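Local coordinates for imelysin-like protein (Psychrobacter arcticus, PDB 3PF0) that is of unknown function but belongs to the imelysin-like (M75 peptidase) family and has been regarded as a putative metalloendopeptidase, at residues A[130-138]-A[255-263]; A[224-235]-A[348-358]. All blocks are in the same frame, centred on the assembly; numbering follows the deposited sequence.

Overall arrangement
The two contacts lie at either end of helix 225-250 in this chain of helices and loops, and they differ in chemistry. Contact 1 lies at the surface and joins two loops, the one between helices 125-129 and 138-149 and the one between helices 225-250 and 268-283; one tyrosine bond and two waters carry much of it. Contact 2 is partly buried: the start of helix 225-250 meets the end of helix 327-351 and the C-terminal tail, with an apolar layer beneath a polar one of asparagines and a salt bridge. Contact 2 thus involves the beginning of helix 225-250, contact 1 the loop that follows it, and their centres are 28 Å apart.

Contact 1 (A[130-138]-A[255-263]); sequences NYYPDERGL and KAKGHLPAA
The phenol oxygen of Tyr132 gives its hydrogen to the backbone carbonyl of His259, with OH and O 2.7 Å apart. The donor lies in the carbonyl plane, and the carbonyl oxygen sits at the edge of the tyrosine ring. With CG swung anti to the backbone N (chi1 -174°), the ring reaches across to the other loop, where its hydroxyl also meets the Pro261 ring, OH lying 3.4 Å from CD. The His259 ring turns an edge to the Asp134 carbonyl, its CD2 3.3 Å from Asp134 O. Two waters bridge the backbones: one accepts from Asp134 N and from His259 N, the other donates to Glu135 O and accepts from Gly258 N at 2.8 Å. At the outer end the Glu135 carboxylate lies against the aliphatic chain of Lys257, OE1 3.4 Å from CD, and the salt bridge to NZ is long at 3.8 Å. Tyr132 and Pro261 both touch Ala245 of helix 225-250. Within 130-138, Asp134 OD1 accepts from Leu138 N through its syn lone pair. This is a water-bridged contact between two interhelical loops, one of them carrying the type I beta turn from Asp134 to Gly137.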
loop_
_atom_site.group_PDB
_atom_site.type_symbol
_atom_site.label_atom_id
_atom_site.label_comp_id
_atom_site.label_asym_id
_atom_site.label_seq_id
_atom_site.Cartn_x
_atom_site.Cartn_y
_atom_site.Cartn_z
ATOM N N ASN A 130 -3.118 5.364 6.609
ATOM C CA ASN A 130 -3.859 5.538 5.362
ATOM C C ASN A 130 -5.329 5.175 5.564
ATOM O O ASN A 130 -5.712 4.008 5.431
ATOM C CB ASN A 130 -3.235 4.713 4.217
ATOM C CG ASN A 130 -3.815 5.031 2.851
ATOM O OD1 ASN A 130 -4.185 6.165 2.557
ATOM N ND2 ASN A 130 -3.914 4.040 1.984
ATOM N N TYR A 131 -6.151 6.184 5.905
ATOM C CA TYR A 131 -7.579 5.968 6.130
ATOM C C TYR A 131 -8.254 5.814 4.771
ATOM O O TYR A 131 -8.588 6.798 4.112
ATOM C CB TYR A 131 -8.221 7.086 6.980
ATOM C CG TYR A 131 -9.522 6.627 7.601
ATOM C CD1 TYR A 131 -10.708 6.635 6.868
ATOM C CD2 TYR A 131 -9.548 6.075 8.878
ATOM C CE1 TYR A 131 -11.891 6.126 7.402
ATOM C CE2 TYR A 131 -10.732 5.589 9.432
ATOM C CZ TYR A 131 -11.900 5.614 8.691
ATOM O OH TYR A 131 -13.060 5.131 9.249
ATOM N N TYR A 132 -8.396 4.559 4.338
ATOM C CA TYR A 132 -8.940 4.209 3.023
ATOM C C TYR A 132 -9.593 2.815 3.067
ATOM O O TYR A 132 -9.013 1.917 3.657
ATOM C CB TYR A 132 -7.800 4.230 1.965
ATOM C CG TYR A 132 -8.263 4.025 0.540
ATOM C CD1 TYR A 132 -8.665 5.102 -0.245
ATOM C CD2 TYR A 132 -8.335 2.752 -0.015
ATOM C CE1 TYR A 132 -9.126 4.917 -1.544
ATOM C CE2 TYR A 132 -8.785 2.556 -1.318
ATOM C CZ TYR A 132 -9.183 3.643 -2.076
ATOM O OH TYR A 132 -9.649 3.466 -3.352
ATOM N N PRO A 133 -10.751 2.573 2.428
ATOM C CA PRO A 133 -11.620 3.527 1.701
ATOM C C PRO A 133 -12.180 4.634 2.610
ATOM O O PRO A 133 -12.139 4.527 3.833
ATOM C CB PRO A 133 -12.765 2.635 1.185
ATOM C CG PRO A 133 -12.238 1.228 1.238
ATOM C CD PRO A 133 -11.335 1.219 2.438
ATOM N N ASP A 134 -12.676 5.709 2.006
ATOM C CA ASP A 134 -13.324 6.813 2.710
ATOM C C ASP A 134 -14.593 7.144 1.929
ATOM O O ASP A 134 -14.713 8.219 1.339
ATOM C CB ASP A 134 -12.383 8.020 2.876
ATOM C CG ASP A 134 -12.986 9.224 3.583
ATOM O OD1 ASP A 134 -13.958 9.041 4.357
ATOM O OD2 ASP A 134 -12.483 10.343 3.374
ATOM N N GLU A 135 -15.535 6.190 1.923
ATOM C CA GLU A 135 -16.815 6.258 1.208
ATOM C C GLU A 135 -17.662 7.486 1.563
ATOM O O GLU A 135 -18.439 7.938 0.720
ATOM C CB GLU A 135 -17.640 4.989 1.477
ATOM C CG GLU A 135 -17.171 3.790 0.674
ATOM C CD GLU A 135 -17.679 2.438 1.139
ATOM O OE1 GLU A 135 -18.884 2.324 1.466
ATOM O OE2 GLU A 135 -16.871 1.480 1.139
ATOM N N ARG A 136 -17.522 8.018 2.794
ATOM C CA ARG A 136 -18.315 9.158 3.256
ATOM C C ARG A 136 -17.552 10.487 3.182
ATOM O O ARG A 136 -18.110 11.514 3.562
ATOM C CB ARG A 136 -18.843 8.918 4.683
ATOM C CG ARG A 136 -19.865 7.794 4.739
ATOM C CD ARG A 136 -20.545 7.666 6.081
ATOM N NE ARG A 136 -21.490 6.551 6.067
ATOM C CZ ARG A 136 -22.559 6.453 6.848
ATOM N NH1 ARG A 136 -22.842 7.410 7.723
ATOM N NH2 ARG A 136 -23.357 5.398 6.757
ATOM N N GLY A 137 -16.321 10.465 2.665
ATOM C CA GLY A 137 -15.495 11.659 2.509
ATOM C C GLY A 137 -15.231 12.403 3.804
ATOM O O GLY A 137 -15.340 13.630 3.855
ATOM N N LEU A 138 -14.887 11.657 4.858
ATOM C CA LEU A 138 -14.620 12.183 6.192
ATOM C C LEU A 138 -13.282 12.941 6.283
ATOM O O LEU A 138 -13.142 13.811 7.143
ATOM C CB LEU A 138 -14.628 11.027 7.207
ATOM C CG LEU A 138 -15.926 10.222 7.376
ATOM C CD1 LEU A 138 -15.730 9.092 8.375
ATOM C CD2 LEU A 138 -17.094 11.111 7.810
ATOM N N LYS A 255 -23.748 1.722 -9.159
ATOM C CA LYS A 255 -23.497 3.126 -8.821
ATOM C C LYS A 255 -22.156 3.255 -8.120
ATOM O O LYS A 255 -21.850 2.438 -7.243
ATOM C CB LYS A 255 -24.610 3.701 -7.936
ATOM C CG LYS A 255 -24.650 5.226 -7.938
ATOM C CD LYS A 255 -24.585 5.786 -6.534
ATOM C CE LYS A 255 -25.753 6.690 -6.235
ATOM N NZ LYS A 255 -25.809 7.057 -4.798
ATOM N N ALA A 256 -21.366 4.287 -8.499
ATOM C CA ALA A 256 -20.048 4.568 -7.931
ATOM C C ALA A 256 -20.133 4.822 -6.428
ATOM O O ALA A 256 -21.035 5.517 -5.956
ATOM C CB ALA A 256 -19.403 5.752 -8.629
ATOM N N LYS A 257 -19.210 4.193 -5.692
ATOM C CA LYS A 257 -19.072 4.228 -4.241
ATOM C C LYS A 257 -17.594 4.381 -3.901
ATOM O O LYS A 257 -16.761 3.621 -4.395
ATOM C CB LYS A 257 -19.659 2.931 -3.636
ATOM C CG LYS A 257 -19.592 2.834 -2.114
ATOM C CD LYS A 257 -20.216 1.546 -1.581
ATOM C CE LYS A 257 -19.220 0.420 -1.439
ATOM N NZ LYS A 257 -19.776 -0.716 -0.661
ATOM N N GLY A 258 -17.275 5.358 -3.069
ATOM C CA GLY A 258 -15.897 5.601 -2.676
ATOM C C GLY A 258 -15.101 6.362 -3.712
ATOM O O GLY A 258 -15.660 6.893 -4.678
ATOM N N HIS A 259 -13.779 6.432 -3.507
ATOM C CA HIS A 259 -12.892 7.191 -4.385
ATOM C C HIS A 259 -11.660 6.385 -4.737
ATOM O O HIS A 259 -11.306 5.441 -4.030
ATOM C CB HIS A 259 -12.478 8.520 -3.711
ATOM C CG HIS A 259 -13.609 9.221 -3.023
ATOM N ND1 HIS A 259 -14.411 10.133 -3.694
ATOM C CD2 HIS A 259 -14.084 9.065 -1.761
ATOM C CE1 HIS A 259 -15.330 10.516 -2.819
ATOM N NE2 HIS A 259 -15.182 9.893 -1.644
ATOM N N LEU A 260 -11.019 6.746 -5.848
ATOM C CA LEU A 260 -9.769 6.132 -6.264
ATOM C C LEU A 260 -8.685 6.503 -5.263
ATOM O O LEU A 260 -8.763 7.594 -4.692
ATOM C CB LEU A 260 -9.368 6.661 -7.650
ATOM C CG LEU A 260 -9.976 6.025 -8.874
ATOM C CD1 LEU A 260 -10.009 7.012 -9.975
ATOM C CD2 LEU A 260 -9.159 4.846 -9.340
ATOM N N PRO A 261 -7.627 5.697 -5.059
ATOM C CA PRO A 261 -6.534 6.175 -4.192
ATOM C C PRO A 261 -5.897 7.417 -4.844
ATOM O O PRO A 261 -5.916 7.519 -6.074
ATOM C CB PRO A 261 -5.588 4.973 -4.112
ATOM C CG PRO A 261 -5.870 4.173 -5.322
ATOM C CD PRO A 261 -7.312 4.387 -5.667
ATOM N N ALA A 262 -5.435 8.400 -4.031
ATOM C CA ALA A 262 -4.860 9.683 -4.481
ATOM C C ALA A 262 -5.811 10.445 -5.444
ATOM O O ALA A 262 -5.365 11.025 -6.441
ATOM C CB ALA A 262 -3.491 9.472 -5.133
ATOM N N ALA A 263 -7.121 10.465 -5.110
ATOM C CA ALA A 263 -8.161 11.128 -5.896
ATOM C C ALA A 263 -7.969 12.645 -5.964
ATOM O O ALA A 263 -8.177 13.224 -7.030
ATOM C CB ALA A 263 -9.539 10.811 -5.326
HETATM O O HOH W 1 -12.435 5.946 -0.809
HETATM O O HOH W 2 -19.120 7.058 -1.763
#

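Contact 2 (A[224-235]-A[348-358]); sequences DQGLNQWFNSLL and LIPTLGIRVGF
A Schellman motif at Gly353 ends helix 327-351, and the tail beyond it runs back across the first turns of helix 225-250. The tail's backbone is read by two asparagines of that helix. Asn228 OD1 takes the Arg355 N-H at 2.8 Å, the nitrogen almost in line with the amide C=O. One turn on, Asn232 uses both ends of its amide: ND2 gives an almost straight bond (178°) to Arg355 O, while OD1 accepts from Gly357 N at 2.7 Å. The other hydrogen of ND2 goes to Asn228 O, which also receives Asn232 N from the opposite face of its plane; both ND2 bonds lie in the amide plane and fix its rotation. An alanine in place of Asn232 is likely to leave Arg355 O and Gly357 N without these partners and let the tail drift from the helix.

Asp224 OD1 pairs with Arg355 NH2 at 2.7 Å; OD1 lies at the guanidinium edge, while NH2 comes to it from above the carboxylate plane, and the NH1 bond to OD2 is weak. The arginine chain bends at chi2 and chi3 (-56°), carrying the guanidinium to this carboxylate with Asn228 OD1 over one face. At the chain end, the poorly ordered Phe358 ring is covered on one face by Gln229, whose amide stacks 18° from the ring plane. Beneath the polar layer, Leu352 CD1 sits over the centre of the Phe231 ring, a CH-pi contact at 3.7 Å from the centroid, with Trp230 CD1 on the opposite face. Ile354 CD1 touches Phe231 CB at 3.6 Å, and the Phe231 side chain also touches Leu288 of helix 286-292. Directional amide-to-backbone bonds and one ion pair thus hold the tail, while Phe231, Leu352 and Ile354 meet by apolar contact.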
loop_
_atom_site.group_PDB
_atom_site.type_symbol
_atom_site.label_atom_id
_atom_site.label_comp_id
_atom_site.label_asym_id
_atom_site.label_seq_id
_atom_site.Cartn_x
_atom_site.Cartn_y
_atom_site.Cartn_z
ATOM N N ASP A 224 1.707 -24.699 8.238
ATOM C CA ASP A 224 2.000 -23.786 7.131
ATOM C C ASP A 224 1.322 -22.415 7.373
ATOM O O ASP A 224 0.962 -21.724 6.414
ATOM C CB ASP A 224 1.567 -24.407 5.780
ATOM C CG ASP A 224 0.125 -24.907 5.676
ATOM O OD1 ASP A 224 -0.677 -24.632 6.604
ATOM O OD2 ASP A 224 -0.199 -25.575 4.667
ATOM N N GLN A 225 1.166 -22.034 8.666
ATOM C CA GLN A 225 0.538 -20.791 9.147
ATOM C C GLN A 225 1.136 -19.537 8.482
ATOM O O GLN A 225 0.386 -18.655 8.055
ATOM C CB GLN A 225 0.669 -20.679 10.679
ATOM C CG GLN A 225 -0.173 -19.559 11.299
ATOM C CD GLN A 225 0.273 -19.206 12.700
ATOM O OE1 GLN A 225 0.089 -19.975 13.654
ATOM N NE2 GLN A 225 0.839 -18.015 12.860
ATOM N N GLY A 226 2.465 -19.486 8.404
ATOM C CA GLY A 226 3.206 -18.374 7.824
ATOM C C GLY A 226 2.993 -18.197 6.336
ATOM O O GLY A 226 2.636 -17.101 5.888
ATOM N N LEU A 227 3.214 -19.281 5.569
ATOM C CA LEU A 227 3.054 -19.299 4.119
ATOM C C LEU A 227 1.597 -18.996 3.734
ATOM O O LEU A 227 1.361 -18.228 2.796
ATOM C CB LEU A 227 3.497 -20.661 3.567
ATOM C CG LEU A 227 3.838 -20.721 2.076
ATOM C CD1 LEU A 227 5.259 -20.223 1.814
ATOM C CD2 LEU A 227 3.677 -22.138 1.544
ATOM N N ASN A 228 0.629 -19.543 4.502
ATOM C CA ASN A 228 -0.795 -19.322 4.250
ATOM C C ASN A 228 -1.172 -17.845 4.443
ATOM O O ASN A 228 -1.847 -17.281 3.581
ATOM C CB ASN A 228 -1.671 -20.218 5.134
ATOM C CG ASN A 228 -3.099 -20.303 4.647
ATOM O OD1 ASN A 228 -3.394 -20.929 3.625
ATOM N ND2 ASN A 228 -4.015 -19.648 5.344
ATOM N N GLN A 229 -0.707 -17.220 5.545
ATOM C CA GLN A 229 -0.993 -15.825 5.864
ATOM C C GLN A 229 -0.361 -14.883 4.850
ATOM O O GLN A 229 -1.009 -13.917 4.452
ATOM C CB GLN A 229 -0.526 -15.462 7.289
ATOM C CG GLN A 229 -1.185 -14.171 7.806
ATOM C CD GLN A 229 -1.227 -14.024 9.304
ATOM O OE1 GLN A 229 -0.312 -14.422 10.039
ATOM N NE2 GLN A 229 -2.267 -13.367 9.779
ATOM N N TRP A 230 0.896 -15.152 4.452
ATOM C CA TRP A 230 1.655 -14.346 3.500
ATOM C C TRP A 230 0.955 -14.278 2.120
ATOM O O TRP A 230 0.739 -13.177 1.616
ATOM C CB TRP A 230 3.096 -14.887 3.370
ATOM C CG TRP A 230 3.877 -14.386 2.181
ATOM C CD1 TRP A 230 4.357 -15.135 1.151
ATOM C CD2 TRP A 230 4.258 -13.028 1.902
ATOM N NE1 TRP A 230 5.034 -14.337 0.257
ATOM C CE2 TRP A 230 4.993 -13.040 0.694
ATOM C CE3 TRP A 230 4.029 -11.796 2.544
ATOM C CZ2 TRP A 230 5.514 -11.872 0.120
ATOM C CZ3 TRP A 230 4.540 -10.641 1.972
ATOM C CH2 TRP A 230 5.283 -10.686 0.780
ATOM N N PHE A 231 0.595 -15.430 1.526
ATOM C CA PHE A 231 -0.027 -15.445 0.207
ATOM C C PHE A 231 -1.482 -14.971 0.240
ATOM O O PHE A 231 -1.959 -14.432 -0.763
ATOM C CB PHE A 231 0.091 -16.817 -0.458
ATOM C CG PHE A 231 1.475 -17.053 -0.995
ATOM C CD1 PHE A 231 1.880 -16.474 -2.193
ATOM C CD2 PHE A 231 2.397 -17.807 -0.281
ATOM C CE1 PHE A 231 3.175 -16.665 -2.677
ATOM C CE2 PHE A 231 3.696 -17.986 -0.759
ATOM C CZ PHE A 231 4.074 -17.416 -1.954
ATOM N N ASN A 232 -2.173 -15.123 1.383
ATOM C CA ASN A 232 -3.530 -14.603 1.494
ATOM C C ASN A 232 -3.469 -13.080 1.606
ATOM O O ASN A 232 -4.374 -12.394 1.136
ATOM C CB ASN A 232 -4.288 -15.227 2.655
ATOM C CG ASN A 232 -5.015 -16.468 2.228
ATOM O OD1 ASN A 232 -6.097 -16.397 1.636
ATOM N ND2 ASN A 232 -4.392 -17.626 2.427
ATOM N N SER A 233 -2.368 -12.561 2.173
ATOM C CA SER A 233 -2.105 -11.133 2.288
ATOM C C SER A 233 -1.888 -10.552 0.886
ATOM O O SER A 233 -2.415 -9.482 0.581
ATOM C CB SER A 233 -0.883 -10.883 3.170
ATOM O OG SER A 233 -0.711 -9.499 3.422
ATOM N N LEU A 234 -1.126 -11.276 0.035
ATOM C CA LEU A 234 -0.853 -10.869 -1.343
ATOM C C LEU A 234 -2.128 -10.921 -2.160
ATOM O O LEU A 234 -2.370 -10.013 -2.960
ATOM C CB LEU A 234 0.246 -11.723 -1.997
ATOM C CG LEU A 234 1.669 -11.595 -1.435
ATOM C CD1 LEU A 234 2.613 -12.522 -2.173
ATOM C CD2 LEU A 234 2.184 -10.151 -1.494
ATOM N N LEU A 235 -2.970 -11.950 -1.921
ATOM C CA LEU A 235 -4.264 -12.099 -2.600
ATOM C C LEU A 235 -5.185 -10.928 -2.211
ATOM O O LEU A 235 -5.863 -10.380 -3.087
ATOM C CB LEU A 235 -4.903 -13.466 -2.272
ATOM C CG LEU A 235 -6.370 -13.722 -2.688
ATOM C CD1 LEU A 235 -6.575 -13.647 -4.210
ATOM C CD2 LEU A 235 -6.847 -15.051 -2.149
ATOM N N LEU A 348 -2.031 -20.696 -8.066
ATOM C CA LEU A 348 -0.932 -20.473 -7.119
ATOM C C LEU A 348 -1.143 -21.128 -5.731
ATOM O O LEU A 348 -0.264 -21.875 -5.292
ATOM C CB LEU A 348 -0.617 -18.969 -6.954
ATOM C CG LEU A 348 0.590 -18.604 -6.066
ATOM C CD1 LEU A 348 1.911 -19.023 -6.703
ATOM C CD2 LEU A 348 0.600 -17.132 -5.731
ATOM N N ILE A 349 -2.252 -20.812 -5.036
ATOM C CA ILE A 349 -2.556 -21.318 -3.691
ATOM C C ILE A 349 -2.658 -22.882 -3.676
ATOM O O ILE A 349 -1.993 -23.471 -2.819
ATOM C CB ILE A 349 -3.805 -20.594 -3.090
ATOM C CG1 ILE A 349 -3.395 -19.196 -2.549
ATOM C CG2 ILE A 349 -4.502 -21.427 -2.008
ATOM C CD1 ILE A 349 -4.537 -18.219 -2.179
ATOM N N PRO A 350 -3.384 -23.588 -4.595
ATOM C CA PRO A 350 -3.412 -25.067 -4.513
ATOM C C PRO A 350 -2.068 -25.742 -4.834
ATOM O O PRO A 350 -1.809 -26.823 -4.300
ATOM C CB PRO A 350 -4.480 -25.465 -5.531
ATOM C CG PRO A 350 -4.541 -24.340 -6.475
ATOM C CD PRO A 350 -4.260 -23.106 -5.686
ATOM N N THR A 351 -1.215 -25.112 -5.685
ATOM C CA THR A 351 0.116 -25.631 -6.039
ATOM C C THR A 351 1.010 -25.572 -4.800
ATOM O O THR A 351 1.751 -26.514 -4.544
ATOM C CB THR A 351 0.707 -24.862 -7.231
ATOM O OG1 THR A 351 -0.119 -25.080 -8.375
ATOM C CG2 THR A 351 2.132 -25.272 -7.559
ATOM N N LEU A 352 0.897 -24.490 -4.008
ATOM C CA LEU A 352 1.665 -24.316 -2.774
ATOM C C LEU A 352 1.074 -25.144 -1.609
ATOM O O LEU A 352 1.654 -25.160 -0.521
ATOM C CB LEU A 352 1.743 -22.824 -2.392
ATOM C CG LEU A 352 2.583 -21.920 -3.313
ATOM C CD1 LEU A 352 2.217 -20.456 -3.121
ATOM C CD2 LEU A 352 4.077 -22.126 -3.096
ATOM N N GLY A 353 -0.056 -25.816 -1.853
ATOM C CA GLY A 353 -0.746 -26.653 -0.875
ATOM C C GLY A 353 -1.364 -25.919 0.299
ATOM O O GLY A 353 -1.598 -26.524 1.349
ATOM N N ILE A 354 -1.636 -24.607 0.129
ATOM C CA ILE A 354 -2.226 -23.741 1.160
ATOM C C ILE A 354 -3.724 -23.506 0.851
ATOM O O ILE A 354 -4.270 -24.196 -0.014
ATOM C CB ILE A 354 -1.424 -22.423 1.372
ATOM C CG1 ILE A 354 -1.098 -21.707 0.040
ATOM C CG2 ILE A 354 -0.168 -22.694 2.220
ATOM C CD1 ILE A 354 -0.650 -20.311 0.185
ATOM N N ARG A 355 -4.399 -22.587 1.585
ATOM C CA ARG A 355 -5.848 -22.379 1.435
ATOM C C ARG A 355 -6.243 -20.946 1.096
ATOM O O ARG A 355 -5.581 -19.995 1.517
ATOM C CB ARG A 355 -6.587 -22.794 2.725
ATOM C CG ARG A 355 -6.426 -24.275 3.088
ATOM C CD ARG A 355 -6.293 -24.519 4.586
ATOM N NE ARG A 355 -5.195 -23.761 5.198
ATOM C CZ ARG A 355 -3.926 -24.160 5.239
ATOM N NH1 ARG A 355 -3.567 -25.318 4.696
ATOM N NH2 ARG A 355 -3.005 -23.400 5.816
ATOM N N VAL A 356 -7.353 -20.807 0.344
ATOM C CA VAL A 356 -7.959 -19.525 -0.017
ATOM C C VAL A 356 -8.747 -19.086 1.220
ATOM O O VAL A 356 -9.739 -19.724 1.573
ATOM C CB VAL A 356 -8.842 -19.604 -1.306
ATOM C CG1 VAL A 356 -9.524 -18.269 -1.602
ATOM C CG2 VAL A 356 -8.032 -20.065 -2.515
ATOM N N GLY A 357 -8.249 -18.064 1.905
ATOM C CA GLY A 357 -8.863 -17.539 3.117
ATOM C C GLY A 357 -8.099 -17.880 4.378
ATOM O O GLY A 357 -7.702 -19.034 4.579
ATOM N N PHE A 358 -7.885 -16.861 5.238
ATOM C CA PHE A 358 -7.180 -16.999 6.514
ATOM C C PHE A 358 -8.146 -16.766 7.675
ATOM O O PHE A 358 -8.201 -17.572 8.601
ATOM C CB PHE A 358 -5.984 -16.029 6.594
ATOM C CG PHE A 358 -5.025 -16.329 7.722
ATOM C CD1 PHE A 358 -4.010 -17.266 7.563
ATOM C CD2 PHE A 358 -5.136 -15.677 8.945
ATOM C CE1 PHE A 358 -3.136 -17.562 8.614
ATOM C CE2 PHE A 358 -4.263 -15.974 9.996
ATOM C CZ PHE A 358 -3.260 -16.905 9.820
#